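Long-range contacts in D-glycero-alpha-D-manno-heptose 7-phosphate kinase (Campylobacter jejuni subsp. jejuni, PDB 4N3O), which phosphorylates D-glycero-alpha-D-manno-heptose 7-phosphate at C-1 with ATP, the first step from that sugar phosphate towards the GDP-heptose used for the capsule: residues 38-43 with 330-335; 202-207 with 301-306; 53-58 with 66-71. One frame throughout, in Å; residues are numbered along the deposited sequence.

Contact 1 (38-43 with 330-335); sequences ATISLY and FSFTKE
Four direct hydrogen bonds and one water tie T39 and S41 to S331 and T333, where the loop 330-335 passes the corner between strands 31-40 and 42-50. Three of the bonds use backbone N-H groups. S41 is gripped twice: its N donates to S331 O (2.9 Å), and its OG accepts S331 N at 2.8 Å. A chi1 of 63° sets S41 OG between its own N and carbonyl carbon, on the side where the loop passes. T333 N donates to T39 O (3.1 Å). The two threonine side chains cross at about a right angle and join through T39 OG1 and T333 OG1 (2.8 Å). T39 OG1 is also hydrogen-bonded to G171 N. Water 1 donates to both T39 O and T333 O.

Apolar contact is carried by I40. Its CG2 branch lies 3.6 Å from F330 CD2 and 3.7 Å from F332 CD1, touching both rings, while A38 CB reaches the same F332 ring. F330 CE2 sits over one face of F332, toward the rim; F172 meets F332 edge-to-face. The other branch of T333, CG2, touches Y43 OH at 3.4 Å.

I40 and F332 form a single beta bridge, with the bonds of S331 and T333 on either side of it in the loop's sequence; no longer strand ladder forms. T39 lies near R14, probably the transition-state stabiliser, and its carbonyl and hydroxyl are both engaged, which should hold this corner firmly beside the probable active site.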
# COMPACT_ATOMS: atom_id res chain seq x y z
N ALA A 38 6.33 6.29 11.66
CA ALA A 38 6.66 5.58 10.45
C ALA A 38 5.68 5.96 9.38
O ALA A 38 4.49 6.00 9.63
CB ALA A 38 6.61 4.08 10.70
N THR A 39 6.18 6.25 8.18
CA THR A 39 5.28 6.61 7.09
C THR A 39 4.54 5.42 6.59
O THR A 39 5.05 4.29 6.65
CB THR A 39 6.03 7.29 5.93
OG1 THR A 39 7.16 6.49 5.56
CG2 THR A 39 6.52 8.66 6.35
N ILE A 40 3.33 5.67 6.09
CA ILE A 40 2.50 4.61 5.54
C ILE A 40 1.98 4.93 4.16
O ILE A 40 2.04 6.07 3.72
CB ILE A 40 1.35 4.26 6.48
CG1 ILE A 40 0.51 5.51 6.80
CG2 ILE A 40 1.90 3.66 7.75
CD1 ILE A 40 -0.71 5.19 7.64
N SER A 41 1.42 3.91 3.51
CA SER A 41 0.96 3.99 2.12
C SER A 41 -0.38 4.71 1.90
O SER A 41 -1.20 4.25 1.13
CB SER A 41 0.87 2.56 1.53
OG SER A 41 -0.09 1.77 2.25
N LEU A 42 -0.60 5.80 2.61
CA LEU A 42 -1.80 6.62 2.47
C LEU A 42 -1.17 7.97 2.20
O LEU A 42 -0.30 8.42 2.94
CB LEU A 42 -2.64 6.60 3.73
CG LEU A 42 -3.13 5.22 4.17
CD1 LEU A 42 -3.75 5.27 5.55
CD2 LEU A 42 -4.13 4.67 3.18
N TYR A 43 -1.60 8.62 1.14
CA TYR A 43 -0.92 9.79 0.68
C TYR A 43 -1.75 11.01 0.39
O TYR A 43 -2.97 10.96 0.25
CB TYR A 43 -0.27 9.42 -0.68
CG TYR A 43 0.66 8.22 -0.70
CD1 TYR A 43 2.00 8.36 -0.37
CD2 TYR A 43 0.21 6.95 -1.11
CE1 TYR A 43 2.87 7.28 -0.42
CE2 TYR A 43 1.08 5.85 -1.15
CZ TYR A 43 2.41 6.03 -0.82
OH TYR A 43 3.29 4.99 -0.85
N PHE A 330 -2.76 -0.98 4.57
CA PHE A 330 -1.64 -0.11 4.33
C PHE A 330 -0.34 -0.88 4.48
O PHE A 330 -0.33 -1.95 5.04
CB PHE A 330 -1.63 1.02 5.37
CG PHE A 330 -1.26 0.57 6.74
CD1 PHE A 330 -2.20 0.05 7.58
CD2 PHE A 330 0.07 0.67 7.18
CE1 PHE A 330 -1.86 -0.37 8.86
CE2 PHE A 330 0.43 0.24 8.45
CZ PHE A 330 -0.54 -0.28 9.29
N SER A 331 0.75 -0.30 4.00
CA SER A 331 2.09 -0.83 4.19
C SER A 331 2.90 0.30 4.80
O SER A 331 2.51 1.46 4.69
CB SER A 331 2.76 -1.10 2.84
OG SER A 331 1.88 -1.72 1.95
N PHE A 332 4.03 -0.02 5.41
CA PHE A 332 4.96 1.01 5.84
C PHE A 332 5.80 1.32 4.62
O PHE A 332 6.17 0.41 3.91
CB PHE A 332 5.84 0.53 6.99
CG PHE A 332 5.08 0.26 8.23
CD1 PHE A 332 4.48 1.32 8.93
CD2 PHE A 332 4.95 -1.02 8.72
CE1 PHE A 332 3.76 1.09 10.09
CE2 PHE A 332 4.23 -1.25 9.89
CZ PHE A 332 3.63 -0.19 10.57
N THR A 333 6.05 2.59 4.32
CA THR A 333 6.87 2.94 3.16
C THR A 333 8.26 3.36 3.57
O THR A 333 8.47 3.82 4.69
CB THR A 333 6.31 4.12 2.36
OG1 THR A 333 6.29 5.29 3.19
CG2 THR A 333 4.93 3.80 1.84
N LYS A 334 9.18 3.23 2.61
CA LYS A 334 10.60 3.53 2.78
C LYS A 334 10.90 4.98 2.47
O LYS A 334 11.79 5.57 3.08
CB LYS A 334 11.42 2.69 1.79
CG LYS A 334 11.30 1.18 1.97
CD LYS A 334 12.35 0.62 2.92
CE LYS A 334 13.71 0.57 2.25
NZ LYS A 334 14.74 -0.05 3.12
N GLU A 335 10.20 5.53 1.50
CA GLU A 335 10.42 6.90 1.07
C GLU A 335 9.52 7.92 1.70
O GLU A 335 8.42 7.63 2.16
CB GLU A 335 10.20 7.02 -0.46
CG GLU A 335 11.43 6.80 -1.34
CD GLU A 335 11.18 7.19 -2.80
OE1 GLU A 335 10.29 6.59 -3.45
OE2 GLU A 335 11.89 8.09 -3.31
O HOH W 1 7.64 3.44 7.19

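Contact 2 (202-207 with 301-306); sequences TVLYFT and GGFMFF
F303 CB rests over one face of the F206 ring, 4.2 Å from its centroid and 21° off the normal, a CH-pi contact between directly paired residues. The two rings themselves lie oblique, planes at 50°. With chi1 at 67°, F303 CG stands between its own N and carbonyl carbon, and the ring leads away from F206; the L204 CD1 methyl reaches across to touch F303 CD2 at 3.4 Å. G301 O lies at the F206 edge, in the ring plane. Further along the same face, F305 CE1 comes within 3.6 Å of T202 CB and crosses that side chain obliquely; T202 OG1 turns to L198 O.

The other face carries V203, Y205, M304 (selenomethionine) and F306. Here contact is looser: F306 CE2 and Y205 CB are 4.4 Å apart, and Y205 OH bonds to G325 N. Helices 276-287 and 313-320 pack against this face.

Between the faces, strands 202-206 and 303-308 run antiparallel as the central pair of a four-stranded sheet. V203 with F306 and Y205 with M304 exchange paired hydrogen bonds. T207 N extends the ladder to G302 O.

Together with bonds from L204 and F206 to Q328 and Y326, and from F303 and F305 to S296 and K294, the ladder satisfies much of the backbone polarity in this buried, largely apolar sheet. Strand 303-308 belongs to the GHMP kinase C-terminal region, and F303 reaches L116 of the probable ATP-binding loop.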
# COMPACT_ATOMS: atom_id res chain seq x y z
N THR A 202 -0.96 -5.92 12.28
CA THR A 202 -1.73 -4.74 12.57
C THR A 202 -2.93 -4.47 11.68
O THR A 202 -2.96 -4.82 10.52
CB THR A 202 -0.80 -3.47 12.60
OG1 THR A 202 -0.12 -3.31 11.36
CG2 THR A 202 0.25 -3.58 13.68
N VAL A 203 -3.94 -3.84 12.28
CA VAL A 203 -5.16 -3.45 11.61
C VAL A 203 -5.45 -1.98 11.93
O VAL A 203 -5.40 -1.57 13.08
CB VAL A 203 -6.35 -4.28 12.09
CG1 VAL A 203 -7.65 -3.73 11.51
CG2 VAL A 203 -6.16 -5.74 11.73
N LEU A 204 -5.74 -1.21 10.90
CA LEU A 204 -6.04 0.21 11.04
C LEU A 204 -7.53 0.38 10.73
O LEU A 204 -7.97 0.01 9.64
CB LEU A 204 -5.20 1.00 10.04
CG LEU A 204 -5.42 2.52 10.01
CD1 LEU A 204 -5.16 3.11 11.39
CD2 LEU A 204 -4.54 3.19 8.97
N TYR A 205 -8.29 0.93 11.66
CA TYR A 205 -9.73 1.10 11.50
C TYR A 205 -10.21 2.51 11.76
O TYR A 205 -9.98 3.06 12.82
CB TYR A 205 -10.43 0.16 12.49
CG TYR A 205 -11.94 0.26 12.54
CD1 TYR A 205 -12.72 -0.24 11.51
CD2 TYR A 205 -12.59 0.80 13.66
CE1 TYR A 205 -14.10 -0.17 11.56
CE2 TYR A 205 -13.97 0.87 13.72
CZ TYR A 205 -14.72 0.38 12.67
OH TYR A 205 -16.09 0.45 12.71
N PHE A 206 -10.86 3.11 10.76
CA PHE A 206 -11.47 4.42 10.91
C PHE A 206 -12.87 4.17 11.41
O PHE A 206 -13.63 3.42 10.81
CB PHE A 206 -11.47 5.20 9.61
CG PHE A 206 -10.13 5.79 9.26
CD1 PHE A 206 -9.78 7.05 9.73
CD2 PHE A 206 -9.22 5.08 8.49
CE1 PHE A 206 -8.54 7.59 9.42
CE2 PHE A 206 -7.99 5.63 8.17
CZ PHE A 206 -7.65 6.88 8.64
N THR A 207 -13.21 4.84 12.50
CA THR A 207 -14.46 4.61 13.22
C THR A 207 -15.77 5.19 12.69
O THR A 207 -16.80 4.52 12.75
CB THR A 207 -14.33 5.17 14.64
OG1 THR A 207 -14.15 6.58 14.56
CG2 THR A 207 -13.14 4.54 15.36
N GLY A 301 -12.56 12.52 12.43
CA GLY A 301 -12.35 11.21 11.80
C GLY A 301 -11.29 10.42 12.55
O GLY A 301 -10.17 10.25 12.07
N GLY A 302 -11.65 9.94 13.73
CA GLY A 302 -10.72 9.18 14.55
C GLY A 302 -10.45 7.78 14.03
O GLY A 302 -11.17 7.27 13.17
N PHE A 303 -9.40 7.16 14.56
CA PHE A 303 -9.07 5.81 14.16
C PHE A 303 -8.52 5.02 15.32
O PHE A 303 -8.13 5.58 16.35
CB PHE A 303 -8.05 5.80 13.03
CG PHE A 303 -6.70 6.32 13.43
CD1 PHE A 303 -6.43 7.68 13.40
CD2 PHE A 303 -5.70 5.44 13.81
CE1 PHE A 303 -5.18 8.15 13.75
CE2 PHE A 303 -4.44 5.91 14.16
CZ PHE A 303 -4.18 7.27 14.13
N MSE A 304 -8.53 3.70 15.15
CA MSE A 304 -7.97 2.82 16.15
C MSE A 304 -6.96 2.04 15.40
O MSE A 304 -7.13 1.79 14.22
CB MSE A 304 -9.03 1.94 16.80
CG MSE A 304 -9.67 2.70 17.95
SE MSE A 304 -11.11 1.67 18.79
CE MSE A 304 -10.19 1.49 20.52
N PHE A 305 -5.90 1.67 16.08
CA PHE A 305 -4.81 0.92 15.50
C PHE A 305 -4.64 -0.27 16.41
O PHE A 305 -4.49 -0.10 17.62
CB PHE A 305 -3.59 1.84 15.47
CG PHE A 305 -2.35 1.18 15.05
CD1 PHE A 305 -2.26 0.58 13.81
CD2 PHE A 305 -1.22 1.26 15.83
CE1 PHE A 305 -1.08 -0.01 13.39
CE2 PHE A 305 -0.03 0.67 15.42
CZ PHE A 305 0.04 0.04 14.20
N PHE A 306 -4.73 -1.47 15.86
CA PHE A 306 -4.62 -2.69 16.68
C PHE A 306 -3.45 -3.59 16.34
O PHE A 306 -2.93 -3.58 15.22
CB PHE A 306 -5.87 -3.58 16.53
CG PHE A 306 -7.16 -2.90 16.87
CD1 PHE A 306 -7.54 -2.73 18.18
CD2 PHE A 306 -8.04 -2.52 15.87
CE1 PHE A 306 -8.75 -2.14 18.50
CE2 PHE A 306 -9.26 -1.93 16.18
CZ PHE A 306 -9.61 -1.74 17.50

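Contact 3 (53-58 with 66-71); sequences DGKIIF and YCEYES
I57 CG2 nudges against the phenol end of Y66, 3.4 Å from OH and 3.5 Å from CZ, the two side chains crossing at a slant. Y66 CG lies anti to its N (chi1 -178°), which carries the ring across to I57. Beside it E68 runs alongside I57, its CG 4.1 Å from I57 CG1. On the opposite face F58 and Y69 cross at about a right angle: F58 CD2 comes to the Y69 edge, in that ring's plane, while C67 CB fits at the F58 edge and I56 CG2 lies over one F58 face, toward its rim. Y69 OH reaches on to D78 and K85.

These residues belong to a beta hairpin, strands 55-60 and 65-70, on the edge of the large mixed sheet; its I56 and F58 side leans on helix 82-96. Paired backbone bonds join I56 to Y69 and F58 to C67.

At the end nearest G54, K55 bends at chi2 and chi4 and brings NZ to E70 OE2 (2.6 Å), met from above the carboxylate plane, a salt bridge, with E68 OE1 further off. I56 CD1 settles against S71 CA (3.8 Å), and S71 N closes on G54 O.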
# COMPACT_ATOMS: atom_id res chain seq x y z
N ASP A 53 -1.39 32.55 -18.56
CA ASP A 53 -2.51 33.46 -18.70
C ASP A 53 -2.63 34.35 -17.46
O ASP A 53 -3.69 34.92 -17.19
CB ASP A 53 -3.81 32.68 -18.93
CG ASP A 53 -4.17 31.81 -17.75
OD1 ASP A 53 -3.24 31.40 -17.01
OD2 ASP A 53 -5.37 31.52 -17.57
N GLY A 54 -1.55 34.45 -16.70
CA GLY A 54 -1.54 35.28 -15.50
C GLY A 54 -2.58 34.89 -14.47
O GLY A 54 -3.07 35.74 -13.73
N LYS A 55 -2.92 33.61 -14.42
CA LYS A 55 -3.88 33.10 -13.44
C LYS A 55 -3.23 32.15 -12.43
O LYS A 55 -2.23 31.50 -12.71
CB LYS A 55 -5.06 32.37 -14.11
CG LYS A 55 -6.29 33.22 -14.37
CD LYS A 55 -6.01 34.47 -15.20
CE LYS A 55 -7.29 35.25 -15.44
NZ LYS A 55 -7.97 35.62 -14.17
N ILE A 56 -3.82 32.11 -11.25
CA ILE A 56 -3.38 31.23 -10.20
C ILE A 56 -4.62 30.52 -9.69
O ILE A 56 -5.55 31.16 -9.19
CB ILE A 56 -2.66 31.98 -9.07
CG1 ILE A 56 -1.29 32.49 -9.55
CG2 ILE A 56 -2.47 31.07 -7.87
CD1 ILE A 56 -0.54 33.32 -8.53
N ILE A 57 -4.63 29.19 -9.81
CA ILE A 57 -5.76 28.37 -9.40
C ILE A 57 -5.34 27.38 -8.32
O ILE A 57 -4.29 26.74 -8.42
CB ILE A 57 -6.31 27.60 -10.62
CG1 ILE A 57 -6.79 28.62 -11.67
CG2 ILE A 57 -7.43 26.64 -10.22
CD1 ILE A 57 -7.26 28.00 -12.96
N PHE A 58 -6.14 27.28 -7.27
CA PHE A 58 -5.92 26.34 -6.20
C PHE A 58 -7.16 25.45 -6.21
O PHE A 58 -8.27 25.96 -6.03
CB PHE A 58 -5.81 27.04 -4.84
CG PHE A 58 -4.63 27.97 -4.72
CD1 PHE A 58 -3.34 27.54 -5.02
CD2 PHE A 58 -4.78 29.23 -4.17
CE1 PHE A 58 -2.26 28.38 -4.86
CE2 PHE A 58 -3.70 30.08 -4.01
CZ PHE A 58 -2.44 29.65 -4.36
N TYR A 66 -12.29 25.66 -4.32
CA TYR A 66 -11.70 26.04 -5.59
C TYR A 66 -11.51 27.56 -5.59
O TYR A 66 -12.46 28.30 -5.39
CB TYR A 66 -12.59 25.61 -6.75
CG TYR A 66 -12.02 25.92 -8.11
CD1 TYR A 66 -12.25 27.15 -8.72
CD2 TYR A 66 -11.24 24.99 -8.78
CE1 TYR A 66 -11.72 27.43 -9.97
CE2 TYR A 66 -10.70 25.26 -10.01
CZ TYR A 66 -10.94 26.47 -10.60
OH TYR A 66 -10.39 26.72 -11.84
N CYS A 67 -10.26 28.01 -5.79
CA CYS A 67 -9.91 29.43 -5.82
C CYS A 67 -9.27 29.82 -7.14
O CYS A 67 -8.51 29.06 -7.75
CB CYS A 67 -8.85 29.76 -4.77
SG CYS A 67 -9.17 29.40 -3.05
N GLU A 68 -9.53 31.05 -7.56
CA GLU A 68 -8.92 31.58 -8.76
C GLU A 68 -8.58 33.04 -8.48
O GLU A 68 -9.40 33.76 -7.95
CB GLU A 68 -9.85 31.43 -9.95
CG GLU A 68 -9.21 31.88 -11.26
CD GLU A 68 -9.99 31.43 -12.48
OE1 GLU A 68 -9.78 32.02 -13.56
OE2 GLU A 68 -10.81 30.50 -12.35
N TYR A 69 -7.35 33.44 -8.80
CA TYR A 69 -6.88 34.81 -8.58
C TYR A 69 -5.98 35.22 -9.71
O TYR A 69 -5.56 34.40 -10.52
CB TYR A 69 -6.03 34.92 -7.30
CG TYR A 69 -6.68 34.34 -6.07
CD1 TYR A 69 -7.64 35.05 -5.36
CD2 TYR A 69 -6.31 33.09 -5.62
CE1 TYR A 69 -8.24 34.51 -4.23
CE2 TYR A 69 -6.89 32.54 -4.49
CZ TYR A 69 -7.86 33.25 -3.80
OH TYR A 69 -8.43 32.68 -2.69
N GLU A 70 -5.69 36.51 -9.74
CA GLU A 70 -4.77 37.08 -10.71
C GLU A 70 -3.34 36.93 -10.17
O GLU A 70 -3.08 37.15 -8.99
CB GLU A 70 -5.09 38.56 -10.95
CG GLU A 70 -6.31 38.79 -11.82
CD GLU A 70 -6.10 38.35 -13.26
OE1 GLU A 70 -4.93 38.28 -13.70
OE2 GLU A 70 -7.11 38.08 -13.94
N SER A 71 -2.43 36.58 -11.07
CA SER A 71 -1.02 36.40 -10.73
C SER A 71 -0.38 37.68 -10.18
O SER A 71 -0.24 38.66 -10.91
CB SER A 71 -0.27 35.94 -11.99
OG SER A 71 1.11 35.84 -11.76

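In the fold
Contacts 1 and 2 adjoin, their centres 15 Å apart. F330 of contact 1 bridges them: its ring packs on T202 OG1 (3.7 Å from F330 CZ), L204 CB (3.8 Å from F330 CE1) and F305 CE1 (4.1 Å from F330 CZ), so the loop 330-335 packs on the four-stranded sheet, while L42, just past the corner, touches L204 directly (L42 CD1 to L204 CD2 4.1 Å). The probable ATP-binding loop lies at this junction: the side chains of I40 and F303 come within about 5 and 4 Å of that of L116. Contact 3 is remote, its centre about 33 Å from that of contact 1 and 38 Å from that of contact 2, yet its hairpin shares contact 1's mixed sheet and leads to S60, a probable ATP-binding residue.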